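Local coordinates for putative acetyltransferase (Nocardia farcinica, PDB 3D9W), which probably transfers acetyl groups to arylamines as an arylamine N-acetyltransferase, at residues A[70-75]-A[82-87]; A[44-49]-A[135-140]; A[14-19]-A[89-94]; A[62-67]-A[205-210]; A[53-58]-A[76-81]. All blocks are in the same frame, centred on the assembly; numbering follows the deposited sequence.

Contact 1 of 5, residues A[70-75]-A[82-87]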
# COMPACT_ATOMS: atom_id res chain seq x y z
N GLN A 70 13.00 3.45 -6.72
CA GLN A 70 13.55 4.69 -6.20
C GLN A 70 13.44 5.85 -7.17
O GLN A 70 13.23 6.98 -6.75
CB GLN A 70 15.01 4.50 -5.80
CG GLN A 70 15.19 3.61 -4.59
CD GLN A 70 16.63 3.58 -4.11
OE1 GLN A 70 17.18 4.59 -3.67
NE2 GLN A 70 17.25 2.41 -4.20
N ASP A 71 13.60 5.59 -8.46
CA ASP A 71 13.51 6.68 -9.43
C ASP A 71 12.07 7.15 -9.62
O ASP A 71 11.82 8.30 -9.99
CB ASP A 71 14.10 6.25 -10.80
CG ASP A 71 15.64 6.13 -10.78
OD1 ASP A 71 16.32 7.00 -10.19
OD2 ASP A 71 16.17 5.16 -11.38
N LYS A 72 11.13 6.25 -9.33
CA LYS A 72 9.70 6.51 -9.47
C LYS A 72 9.07 7.10 -8.20
O LYS A 72 8.44 8.16 -8.24
CB LYS A 72 9.00 5.21 -9.84
CG LYS A 72 7.53 5.33 -10.15
CD LYS A 72 6.97 3.96 -10.49
CE LYS A 72 5.54 4.00 -10.98
NZ LYS A 72 5.11 2.63 -11.36
N LEU A 73 9.26 6.41 -7.08
CA LEU A 73 8.67 6.83 -5.80
C LEU A 73 9.45 7.84 -4.97
O LEU A 73 8.86 8.53 -4.13
CB LEU A 73 8.38 5.60 -4.95
CG LEU A 73 7.63 4.48 -5.65
CD1 LEU A 73 7.17 3.47 -4.63
CD2 LEU A 73 6.44 5.05 -6.40
N VAL A 74 10.76 7.93 -5.17
CA VAL A 74 11.58 8.86 -4.40
C VAL A 74 12.08 10.04 -5.22
O VAL A 74 12.27 11.13 -4.68
CB VAL A 74 12.82 8.14 -3.76
CG1 VAL A 74 13.71 9.16 -3.06
CG2 VAL A 74 12.36 7.08 -2.77
N HIS A 75 12.29 9.85 -6.52
CA HIS A 75 12.80 10.94 -7.35
C HIS A 75 11.85 11.47 -8.40
O HIS A 75 12.27 12.21 -9.29
CB HIS A 75 14.09 10.51 -8.04
CG HIS A 75 15.13 10.03 -7.09
ND1 HIS A 75 15.66 10.83 -6.11
CD2 HIS A 75 15.70 8.81 -6.93
CE1 HIS A 75 16.51 10.13 -5.38
NE2 HIS A 75 16.55 8.90 -5.86
N CYS A 82 0.53 -1.65 -3.80
CA CYS A 82 1.06 -2.48 -2.72
C CYS A 82 2.50 -3.00 -2.85
O CYS A 82 3.35 -2.68 -2.03
CB CYS A 82 0.11 -3.65 -2.45
SG CYS A 82 0.02 -4.90 -3.77
N TYR A 83 2.77 -3.81 -3.87
CA TYR A 83 4.11 -4.37 -4.05
C TYR A 83 5.21 -3.31 -4.17
O TYR A 83 6.25 -3.41 -3.52
CB TYR A 83 4.13 -5.27 -5.28
CG TYR A 83 3.30 -6.53 -5.16
CD1 TYR A 83 3.67 -7.56 -4.29
CD2 TYR A 83 2.13 -6.70 -5.90
CE1 TYR A 83 2.91 -8.72 -4.17
CE2 TYR A 83 1.36 -7.85 -5.79
CZ TYR A 83 1.76 -8.86 -4.92
OH TYR A 83 1.02 -10.01 -4.81
N GLU A 84 4.98 -2.30 -5.00
CA GLU A 84 5.96 -1.25 -5.18
C GLU A 84 6.24 -0.58 -3.84
O GLU A 84 7.38 -0.40 -3.44
CB GLU A 84 5.43 -0.22 -6.18
CG GLU A 84 5.23 -0.75 -7.58
CD GLU A 84 4.41 0.18 -8.46
OE1 GLU A 84 3.19 0.27 -8.23
OE2 GLU A 84 4.98 0.81 -9.37
N ASN A 85 5.16 -0.24 -3.14
CA ASN A 85 5.27 0.41 -1.84
C ASN A 85 5.93 -0.46 -0.78
O ASN A 85 6.85 -0.01 -0.09
CB ASN A 85 3.89 0.84 -1.36
CG ASN A 85 3.62 2.30 -1.62
OD1 ASN A 85 4.36 3.16 -1.17
ND2 ASN A 85 2.56 2.59 -2.34
N ALA A 86 5.47 -1.69 -0.63
CA ALA A 86 6.03 -2.58 0.37
C ALA A 86 7.49 -2.91 0.10
O ALA A 86 8.31 -3.00 1.02
CB ALA A 86 5.20 -3.86 0.46
N GLY A 87 7.82 -3.09 -1.18
CA GLY A 87 9.18 -3.42 -1.57
C GLY A 87 10.19 -2.37 -1.15
O GLY A 87 11.31 -2.68 -0.72
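Lys72 and Glu84 carry the one ionic link between the end of helix 66-73 and the first turn of helix 82-95. Lys72 NZ lies 2.7 Å from Glu84 OE2 in a salt bridge, meeting that oxygen nearly in line with its C-O bond. The lysine chain is extended throughout, with CG anti to the backbone N (chi1 -174°), and this reach lets a residue on one helix span the gap to the next. Glu84 runs roughly perpendicular to it, so only the two charged ends meet closely. The other carboxylate oxygen, OE1, accepts from the backbone N of Tyr81, the N-cap residue. Glutamate suits this third position of the helix because one group can hold the start of the helix and face the lysine at once.

Leu73 gives up more surface to helix 82-95 than the lysine does, packing beside the bridge against the main chain and the base of Glu84. Leu73 CD1 sits 4.1 Å from Glu84 O and 4.4 Å from Glu84 CB, while 4.5 Å separates it from Asn85 OD1. That oxygen has its hydrogen bond with His45, so the leucine merely borders a polar group that is already engaged. Leu88, one turn further along helix 82-95, also touches Leu73, and a branched aliphatic residue suits this buried place between the two helices.

Glu84 is buried and has both oxygens engaged, one by an ammonium group and one by a main-chain amide. Both neighbours would probably favour its ionised form, and together they would limit rotation of the carboxylate.

Contact 2 of 5, residues A[44-49]-A[135-140]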
# COMPACT_ATOMS: atom_id res chain seq x y z
N ARG A 44 4.94 8.48 7.99
CA ARG A 44 5.52 9.33 6.96
C ARG A 44 5.26 8.79 5.56
O ARG A 44 4.83 9.53 4.67
CB ARG A 44 7.03 9.46 7.16
CG ARG A 44 7.45 10.08 8.48
CD ARG A 44 6.85 11.45 8.65
NE ARG A 44 7.42 12.14 9.81
CZ ARG A 44 6.99 13.32 10.24
NH1 ARG A 44 6.00 13.94 9.61
NH2 ARG A 44 7.56 13.88 11.31
N HIS A 45 5.54 7.50 5.37
CA HIS A 45 5.36 6.82 4.09
C HIS A 45 3.91 6.80 3.64
O HIS A 45 3.59 7.23 2.54
CB HIS A 45 5.90 5.39 4.18
CG HIS A 45 5.97 4.67 2.86
ND1 HIS A 45 7.14 4.11 2.38
CD2 HIS A 45 5.02 4.40 1.94
CE1 HIS A 45 6.90 3.52 1.22
NE2 HIS A 45 5.62 3.68 0.93
N THR A 46 3.03 6.28 4.48
CA THR A 46 1.63 6.21 4.10
C THR A 46 1.02 7.55 3.80
O THR A 46 0.08 7.63 3.01
CB THR A 46 0.79 5.52 5.19
OG1 THR A 46 1.03 6.17 6.45
CG2 THR A 46 1.16 4.04 5.27
N THR A 47 1.54 8.62 4.40
CA THR A 47 0.98 9.96 4.17
C THR A 47 1.77 10.80 3.18
O THR A 47 1.40 11.93 2.88
CB THR A 47 0.84 10.76 5.49
OG1 THR A 47 2.12 11.01 6.05
CG2 THR A 47 0.00 9.98 6.49
N ALA A 48 2.85 10.23 2.67
CA ALA A 48 3.70 10.93 1.71
C ALA A 48 3.61 10.37 0.30
O ALA A 48 3.45 11.12 -0.67
CB ALA A 48 5.14 10.91 2.19
N ILE A 49 3.71 9.04 0.17
CA ILE A 49 3.70 8.39 -1.14
C ILE A 49 2.32 8.18 -1.76
O ILE A 49 1.42 7.64 -1.10
CB ILE A 49 4.39 7.01 -1.06
CG1 ILE A 49 5.73 7.13 -0.34
CG2 ILE A 49 4.58 6.43 -2.45
CD1 ILE A 49 6.69 8.10 -0.99
N CYS A 135 2.97 -4.08 9.18
CA CYS A 135 3.08 -2.82 8.47
C CYS A 135 2.44 -2.93 7.09
O CYS A 135 2.94 -3.61 6.20
CB CYS A 135 4.55 -2.40 8.34
SG CYS A 135 5.39 -2.10 9.93
N ASP A 136 1.29 -2.28 6.95
CA ASP A 136 0.56 -2.27 5.69
C ASP A 136 0.74 -0.87 5.10
O ASP A 136 -0.07 0.03 5.30
CB ASP A 136 -0.92 -2.57 5.93
CG ASP A 136 -1.70 -2.63 4.66
OD1 ASP A 136 -1.07 -2.86 3.61
OD2 ASP A 136 -2.95 -2.46 4.70
N VAL A 137 1.85 -0.70 4.39
CA VAL A 137 2.18 0.59 3.82
C VAL A 137 1.82 0.76 2.36
O VAL A 137 2.07 1.81 1.77
CB VAL A 137 3.70 0.88 3.99
CG1 VAL A 137 4.04 1.05 5.47
CG2 VAL A 137 4.51 -0.26 3.38
N GLY A 138 1.21 -0.26 1.75
CA GLY A 138 0.89 -0.14 0.35
C GLY A 138 -0.57 -0.25 -0.04
O GLY A 138 -0.90 -0.24 -1.23
N PHE A 139 -1.45 -0.34 0.96
CA PHE A 139 -2.88 -0.46 0.67
C PHE A 139 -3.42 0.81 0.03
O PHE A 139 -4.31 0.75 -0.83
CB PHE A 139 -3.68 -0.77 1.95
CG PHE A 139 -5.11 -1.18 1.68
CD1 PHE A 139 -5.41 -2.42 1.13
CD2 PHE A 139 -6.16 -0.29 1.92
CE1 PHE A 139 -6.74 -2.78 0.84
CE2 PHE A 139 -7.49 -0.64 1.63
CZ PHE A 139 -7.77 -1.89 1.08
N GLY A 140 -2.89 1.96 0.43
CA GLY A 140 -3.35 3.21 -0.13
C GLY A 140 -4.24 3.97 0.83
O GLY A 140 -4.55 5.13 0.59
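His45 O receives two backbone amides, Ala48 N at 3.1 Å and Ile49 N at 3.0 Å. The same residue offers its ring to the loop 135-140. Its chi1 of -171° sets the imidazole beside the residue's own carbonyl carbon, and from there it reaches toward Val137. Val137 CB lies 4.3 Å above one ring face, and Ile49 CG1 occupies the opposite face at 3.6 Å. Each lies toward the rim of its face, and Val137 O comes nearest across the contact, 3.9 Å from His45 CD2. The polar ends of the ring look elsewhere: ND1 to the hydroxyl of Tyr21, NE2 to Asn85. A histidine suits this buried place because it combines flat packing surfaces with two polar atoms that both find partners.

In the fold, the loop follows strand 132-135 of the large antiparallel sheet, and Asp136 turns away from the helix. Its OD1 bonds His119 NE2, consistent with the Cys-His-Asp triad of arylamine N-acetyltransferases, and OD2 forms a salt bridge with Arg190. Val137, the next residue, faces the other way and also meets Phe89 and Val42.

Thr46 adds the second patch. Its OG1 folds back to the helix carbonyls of Val42 and Tyr43, leaving the methyl for the loop. The threonine and valine side chains cross at about a right angle, with Thr46 CG2 3.9 Å from Val137 CA and 4.2 Å from Val137 CG1.

Contact 3 of 5, residues A[14-19]-A[89-94]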
# COMPACT_ATOMS: atom_id res chain seq x y z
N ALA A 14 20.72 -2.84 0.92
CA ALA A 14 21.93 -2.19 0.45
C ALA A 14 21.65 -1.23 -0.70
O ALA A 14 21.98 -0.05 -0.64
CB ALA A 14 22.95 -3.23 0.02
N GLU A 15 21.03 -1.75 -1.76
CA GLU A 15 20.72 -0.97 -2.95
C GLU A 15 19.84 0.26 -2.74
O GLU A 15 19.54 0.96 -3.70
CB GLU A 15 20.04 -1.85 -3.99
CG GLU A 15 20.77 -3.15 -4.26
CD GLU A 15 19.96 -4.06 -5.16
OE1 GLU A 15 19.76 -3.70 -6.34
OE2 GLU A 15 19.52 -5.13 -4.68
N LEU A 16 19.43 0.51 -1.50
CA LEU A 16 18.56 1.65 -1.19
C LEU A 16 19.32 2.91 -0.79
O LEU A 16 20.29 2.85 -0.03
CB LEU A 16 17.60 1.29 -0.05
CG LEU A 16 16.69 2.39 0.51
CD1 LEU A 16 15.50 2.60 -0.41
CD2 LEU A 16 16.22 2.00 1.90
N ASP A 17 18.88 4.05 -1.30
CA ASP A 17 19.52 5.31 -0.91
C ASP A 17 18.71 5.72 0.31
O ASP A 17 17.72 6.43 0.20
CB ASP A 17 19.37 6.36 -2.01
CG ASP A 17 20.06 7.66 -1.64
OD1 ASP A 17 20.09 8.02 -0.44
OD2 ASP A 17 20.57 8.34 -2.57
N LEU A 18 19.14 5.24 1.47
CA LEU A 18 18.42 5.52 2.70
C LEU A 18 18.10 6.99 2.90
O LEU A 18 16.98 7.36 3.28
CB LEU A 18 19.21 5.01 3.90
CG LEU A 18 18.39 5.02 5.20
CD1 LEU A 18 17.25 4.00 5.12
CD2 LEU A 18 19.30 4.71 6.37
N ASP A 19 19.06 7.85 2.62
CA ASP A 19 18.86 9.28 2.83
C ASP A 19 17.90 9.93 1.84
O ASP A 19 17.12 10.81 2.20
CB ASP A 19 20.22 9.96 2.85
CG ASP A 19 21.15 9.32 3.88
OD1 ASP A 19 20.95 9.56 5.10
OD2 ASP A 19 22.05 8.55 3.47
N PHE A 89 9.57 -0.00 1.24
CA PHE A 89 9.49 0.09 2.70
C PHE A 89 10.31 -1.02 3.37
O PHE A 89 10.95 -0.79 4.38
CB PHE A 89 8.04 0.02 3.16
CG PHE A 89 7.83 0.50 4.57
CD1 PHE A 89 7.96 1.84 4.88
CD2 PHE A 89 7.53 -0.39 5.58
CE1 PHE A 89 7.79 2.30 6.19
CE2 PHE A 89 7.35 0.05 6.88
CZ PHE A 89 7.48 1.40 7.19
N ALA A 90 10.28 -2.21 2.79
CA ALA A 90 11.04 -3.32 3.36
C ALA A 90 12.54 -3.03 3.35
O ALA A 90 13.25 -3.27 4.33
CB ALA A 90 10.73 -4.61 2.60
N ALA A 91 13.03 -2.51 2.22
CA ALA A 91 14.44 -2.17 2.08
C ALA A 91 14.87 -1.21 3.19
O ALA A 91 15.89 -1.43 3.84
CB ALA A 91 14.68 -1.55 0.73
N ALA A 92 14.09 -0.16 3.40
CA ALA A 92 14.40 0.81 4.44
C ALA A 92 14.41 0.16 5.82
O ALA A 92 15.34 0.34 6.60
CB ALA A 92 13.40 1.94 4.41
N LEU A 93 13.35 -0.59 6.11
CA LEU A 93 13.22 -1.28 7.39
C LEU A 93 14.47 -2.09 7.67
O LEU A 93 15.08 -1.96 8.73
CB LEU A 93 12.01 -2.21 7.38
CG LEU A 93 10.65 -1.52 7.36
CD1 LEU A 93 9.56 -2.57 7.33
CD2 LEU A 93 10.51 -0.65 8.58
N GLU A 94 14.85 -2.93 6.72
CA GLU A 94 16.03 -3.77 6.86
C GLU A 94 17.23 -2.89 7.18
O GLU A 94 17.92 -3.08 8.18
CB GLU A 94 16.27 -4.53 5.56
CG GLU A 94 17.28 -5.63 5.68
CD GLU A 94 17.34 -6.47 4.43
OE1 GLU A 94 17.82 -5.96 3.39
OE2 GLU A 94 16.89 -7.64 4.47
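Leu16 points its CG opposite its own backbone N (chi1 175°), and the next torsion (chi2 79°) swings CD2 onto the side of helix 82-95, into the shallow step between Ala91 and Ala92. Leu18 has a similar first torsion (chi1 -169°), which brings CD1 back over the same helix although its CB sets out along the flank.

One leucine branch thus does most of the touching. CD2 of Leu16 lies 4.0 Å from Ala91 CB and 3.8 Å from Ala92 CB, and Leu16 CB adds a contact of 4.1 Å to Ala91 CB. Leu18 CD1 meets Ala92 CB more loosely, at 4.4 Å. Alanines suit this face because their small side chains let the backbones come near: the CA atoms of Leu18 and Ala92 are 6.4 Å apart. The leucines supply the bulk that the alanines lack.

Between the two leucines, Asp17 takes no part in the packing and N-caps helix 18-25, OD1 accepting from Ala20 N, while its own backbone N bonds Gln70 OE1. Gln70 NE2 donates to Glu15 O, so the Gln70 amide is bonded to the main chain on both sides of Leu16. Ala91 is also touched by Leu66 of helix 66-73.

A loop leucine and the first leucine of helix 18-25, laid on an alanine-lined helix, join the N-terminal segment to the helical bundle of the arylamine N-acetyltransferase fold.

Contact 4 of 5, residues A[62-67]-A[205-210]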
# COMPACT_ATOMS: atom_id res chain seq x y z
N VAL A 62 5.41 -3.07 -14.60
CA VAL A 62 5.66 -2.54 -13.27
C VAL A 62 6.83 -3.32 -12.70
O VAL A 62 6.69 -4.49 -12.40
CB VAL A 62 4.45 -2.77 -12.33
CG1 VAL A 62 4.68 -2.05 -11.02
CG2 VAL A 62 3.16 -2.30 -13.00
N ARG A 63 7.98 -2.67 -12.55
CA ARG A 63 9.13 -3.38 -12.01
C ARG A 63 9.35 -3.16 -10.51
O ARG A 63 9.15 -2.05 -10.00
CB ARG A 63 10.39 -3.01 -12.82
CG ARG A 63 10.34 -3.52 -14.27
CD ARG A 63 11.62 -3.23 -15.04
NE ARG A 63 11.58 -3.78 -16.40
CZ ARG A 63 10.85 -3.29 -17.40
NH1 ARG A 63 10.08 -2.22 -17.22
NH2 ARG A 63 10.88 -3.89 -18.59
N LEU A 64 9.76 -4.22 -9.82
CA LEU A 64 9.98 -4.16 -8.38
C LEU A 64 11.43 -4.06 -7.92
O LEU A 64 11.70 -4.17 -6.72
CB LEU A 64 9.29 -5.35 -7.71
CG LEU A 64 7.78 -5.42 -7.98
CD1 LEU A 64 7.23 -6.71 -7.42
CD2 LEU A 64 7.07 -4.21 -7.38
N ASP A 65 12.37 -3.87 -8.84
CA ASP A 65 13.76 -3.72 -8.43
C ASP A 65 13.85 -2.35 -7.77
O ASP A 65 13.14 -1.44 -8.15
CB ASP A 65 14.72 -3.79 -9.61
CG ASP A 65 14.36 -2.84 -10.74
OD1 ASP A 65 13.56 -3.24 -11.62
OD2 ASP A 65 14.87 -1.69 -10.75
N LEU A 66 14.72 -2.22 -6.78
CA LEU A 66 14.88 -0.96 -6.08
C LEU A 66 15.28 0.19 -6.99
O LEU A 66 14.91 1.33 -6.76
CB LEU A 66 15.89 -1.11 -4.95
CG LEU A 66 15.30 -1.86 -3.77
CD1 LEU A 66 16.38 -2.23 -2.77
CD2 LEU A 66 14.24 -0.97 -3.12
N ALA A 67 16.03 -0.11 -8.04
CA ALA A 67 16.43 0.94 -8.96
C ALA A 67 15.19 1.71 -9.40
O ALA A 67 15.05 2.89 -9.10
CB ALA A 67 17.12 0.33 -10.16
N VAL A 205 5.69 -12.66 -8.46
CA VAL A 205 4.61 -13.43 -9.05
C VAL A 205 3.33 -12.63 -8.88
O VAL A 205 2.62 -12.34 -9.83
CB VAL A 205 4.44 -14.80 -8.34
CG1 VAL A 205 3.21 -15.53 -8.87
CG2 VAL A 205 5.68 -15.65 -8.54
N GLY A 206 3.06 -12.27 -7.62
CA GLY A 206 1.87 -11.51 -7.30
C GLY A 206 1.82 -10.24 -8.12
O GLY A 206 0.76 -9.85 -8.61
N ASN A 207 2.97 -9.60 -8.27
CA ASN A 207 3.03 -8.37 -9.03
C ASN A 207 2.82 -8.58 -10.52
O ASN A 207 2.22 -7.74 -11.18
CB ASN A 207 4.36 -7.66 -8.81
CG ASN A 207 4.38 -6.29 -9.44
OD1 ASN A 207 3.57 -5.44 -9.10
ND2 ASN A 207 5.31 -6.08 -10.36
N HIS A 208 3.32 -9.69 -11.06
CA HIS A 208 3.15 -9.97 -12.48
C HIS A 208 1.69 -10.25 -12.80
O HIS A 208 1.24 -10.04 -13.92
CB HIS A 208 3.97 -11.19 -12.91
CG HIS A 208 3.73 -11.58 -14.33
ND1 HIS A 208 4.24 -10.87 -15.40
CD2 HIS A 208 2.96 -12.56 -14.86
CE1 HIS A 208 3.79 -11.39 -16.52
NE2 HIS A 208 3.02 -12.42 -16.23
N PHE A 209 0.94 -10.72 -11.81
CA PHE A 209 -0.47 -11.01 -11.98
C PHE A 209 -1.28 -9.72 -11.90
O PHE A 209 -2.00 -9.37 -12.83
CB PHE A 209 -0.94 -12.00 -10.90
CG PHE A 209 -2.42 -12.27 -10.93
CD1 PHE A 209 -3.32 -11.44 -10.26
CD2 PHE A 209 -2.92 -13.32 -11.69
CE1 PHE A 209 -4.70 -11.65 -10.35
CE2 PHE A 209 -4.30 -13.55 -11.79
CZ PHE A 209 -5.20 -12.71 -11.12
N VAL A 210 -1.16 -9.03 -10.78
CA VAL A 210 -1.88 -7.79 -10.55
C VAL A 210 -1.73 -6.79 -11.68
O VAL A 210 -2.69 -6.12 -12.07
CB VAL A 210 -1.40 -7.09 -9.26
CG1 VAL A 210 -1.76 -5.62 -9.29
CG2 VAL A 210 -2.02 -7.76 -8.05
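Asn207 is the tight point of this contact, its amide held between Val62 and Leu64. A first torsion of -173° carries the amide from helix 200-212 toward the segment 62-67. Asn207 ND2 donates to Val62 O at 2.9 Å, and the N-H...O angle of 130° makes the bond bent. The oxygen lies in the plane of the amide; separately, the donor stands above the carbonyl plane, 39° out of it, and not on a lone pair. Asn207 OD1 turns to the hydroxyl of Tyr81. Asparagine suits the place because one short, flat group can donate to a loop carbonyl and also reach a tyrosine.

Leu64 approaches the same side chain from the opposite direction. Its CD1 meets the base, at Asn207 CB, and its CG lies by the amide nitrogen, 3.5 Å from Asn207 ND2; Val62 CB completes the apolar surround at 3.9 Å from that nitrogen.

The contact joins the link leading into helix 66-73 to a helix that follows strand 188-193 of the large sheet, bringing together parts 138 residues apart. Both Val62 and Leu64 also lean on Glu84 of helix 82-95, and Tyr83 touches Leu64 and Asn207.

The outer side is looser: Arg63 and His208 are exposed and set out away from the partner segment, as their charged or polar character fits, and so does the exposed Val205.

Contact 5 of 5, residues A[53-58]-A[76-81]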
# COMPACT_ATOMS: atom_id res chain seq x y z
N ASN A 53 -1.87 2.96 -10.27
CA ASN A 53 -1.69 1.80 -11.14
C ASN A 53 -1.52 2.31 -12.56
O ASN A 53 -1.75 1.57 -13.52
CB ASN A 53 -2.93 0.89 -11.06
CG ASN A 53 -4.20 1.58 -11.55
OD1 ASN A 53 -4.35 2.79 -11.39
ND2 ASN A 53 -5.13 0.81 -12.11
N LEU A 54 -1.10 3.56 -12.69
CA LEU A 54 -0.95 4.16 -14.01
C LEU A 54 -0.07 3.43 -15.03
O LEU A 54 -0.45 3.33 -16.20
CB LEU A 54 -0.49 5.62 -13.86
CG LEU A 54 -1.59 6.58 -13.38
CD1 LEU A 54 -1.10 8.00 -13.48
CD2 LEU A 54 -2.84 6.40 -14.21
N GLU A 55 1.08 2.90 -14.62
CA GLU A 55 1.93 2.19 -15.57
C GLU A 55 1.15 1.06 -16.22
O GLU A 55 1.18 0.91 -17.44
CB GLU A 55 3.17 1.62 -14.89
CG GLU A 55 4.16 2.68 -14.49
CD GLU A 55 4.37 3.70 -15.60
OE1 GLU A 55 4.99 3.35 -16.63
OE2 GLU A 55 3.90 4.85 -15.43
N ALA A 56 0.46 0.29 -15.38
CA ALA A 56 -0.35 -0.83 -15.85
C ALA A 56 -1.45 -0.38 -16.81
O ALA A 56 -1.76 -1.06 -17.79
CB ALA A 56 -0.95 -1.56 -14.65
N VAL A 57 -2.05 0.77 -16.54
CA VAL A 57 -3.11 1.27 -17.40
C VAL A 57 -2.55 1.79 -18.71
O VAL A 57 -3.25 1.84 -19.71
CB VAL A 57 -3.87 2.41 -16.74
CG1 VAL A 57 -5.11 2.72 -17.56
CG2 VAL A 57 -4.23 2.05 -15.31
N LEU A 58 -1.29 2.19 -18.69
CA LEU A 58 -0.67 2.71 -19.90
C LEU A 58 -0.07 1.57 -20.72
O LEU A 58 0.60 1.81 -21.72
CB LEU A 58 0.40 3.74 -19.54
CG LEU A 58 -0.18 4.96 -18.82
CD1 LEU A 58 0.93 5.92 -18.41
CD2 LEU A 58 -1.15 5.64 -19.74
N SER A 76 10.58 11.09 -8.33
CA SER A 76 9.60 11.56 -9.29
C SER A 76 8.28 11.76 -8.61
O SER A 76 8.08 11.30 -7.48
CB SER A 76 9.42 10.56 -10.44
OG SER A 76 10.60 10.46 -11.22
N ARG A 77 7.37 12.45 -9.29
CA ARG A 77 6.05 12.69 -8.75
C ARG A 77 5.18 11.58 -9.26
O ARG A 77 4.35 11.77 -10.14
CB ARG A 77 5.52 14.03 -9.21
CG ARG A 77 6.34 15.20 -8.70
CD ARG A 77 5.53 16.00 -7.73
NE ARG A 77 4.40 16.61 -8.42
CZ ARG A 77 3.33 17.10 -7.81
NH1 ARG A 77 3.22 17.06 -6.49
NH2 ARG A 77 2.36 17.64 -8.54
N ARG A 78 5.41 10.39 -8.72
CA ARG A 78 4.67 9.21 -9.11
C ARG A 78 4.56 8.34 -7.89
O ARG A 78 5.37 8.44 -6.96
CB ARG A 78 5.40 8.46 -10.22
CG ARG A 78 5.41 9.17 -11.56
CD ARG A 78 4.00 9.35 -12.10
NE ARG A 78 3.32 8.07 -12.32
CZ ARG A 78 3.69 7.18 -13.24
NH1 ARG A 78 4.73 7.44 -14.02
NH2 ARG A 78 3.01 6.05 -13.37
N GLY A 79 3.56 7.47 -7.89
CA GLY A 79 3.35 6.57 -6.78
C GLY A 79 3.40 5.15 -7.29
O GLY A 79 3.92 4.90 -8.37
N GLY A 80 2.88 4.21 -6.49
CA GLY A 80 2.86 2.81 -6.88
C GLY A 80 1.80 2.11 -6.06
O GLY A 80 1.16 2.74 -5.23
N TYR A 81 1.59 0.82 -6.29
CA TYR A 81 0.60 0.12 -5.48
C TYR A 81 1.28 -0.73 -4.41
O TYR A 81 2.46 -0.55 -4.14
CB TYR A 81 -0.36 -0.71 -6.36
CG TYR A 81 0.26 -1.56 -7.43
CD1 TYR A 81 1.28 -2.46 -7.12
CD2 TYR A 81 -0.21 -1.51 -8.74
CE1 TYR A 81 1.82 -3.28 -8.08
CE2 TYR A 81 0.32 -2.34 -9.72
CZ TYR A 81 1.34 -3.22 -9.39
OH TYR A 81 1.86 -4.06 -10.35
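Arg78 lays the edge of its guanidinium against the carboxylate of Glu55 on the short helix 54-57. It begins the Arg-Gly-Gly-Tyr-Cys sequence, the family signature of arylamine N-acetyltransferases, which leads into helix 82-95 and to Cys82, in the position of the family's catalytic cysteine.

The salt bridge uses one carboxylate oxygen. Arg78 NH2 is modelled 2.5 Å from Glu55 OE2, a length not to be read finely at this resolution, with an N-H...O angle of 157°. The oxygen lies near the guanidinium plane and presents its anti lone pair, the one away from the other oxygen. Arg78 NH1 adds a weak bond to the same atom at 3.1 Å. The two flat groups are turned 47° against each other, so this is no parallel two-oxygen pairing.

Both partners have further company: Glu55 OE1 pairs with Arg60 NE, and Arg78 NE with Glu52 OE2. Arginine, with donors at several points, suits a place between two glutamates; each charge thus has two partners of opposite sign, which would probably favour the ionised forms. Bends at chi2 and chi3, both near -60°, curl the arginine so that its guanidinium comes beside the first turn of helix 54-57, with Glu55 N at its edge. There NH2 also passes 3.6 Å from Leu54 CB, bringing the aliphatic base of the leucine against the cation.

Two extended glycines, Gly79 and Gly80, lead from Arg78 to Tyr81. At that end the contact is apolar, with Asn53 CB set at the edge of the tyrosine ring, 4.3 Å from Tyr81 CD2.

In the fold
Contact 1 is the hub: its centre lies 10 to 11 Å from those of all the others, and it touches each of them, whereas contacts 3 and 5 are about 21 Å apart between centres. Contacts 1 and 3 share helix 82-95, and contacts 1 and 4 share helix 66-73. Contact 5 leads straight into contact 1, since Tyr81 adjoins Cys82. The probable catalytic site lies between contacts 1 and 2: Cys82 SG is 7.7 Å from Asp136 OD1, with His119 touching both residues. Contact 2 meets contact 3 through Phe89, packed on His45 and Val137, while contacts 2 and 4 stay about 10 Å apart at their nearest atoms.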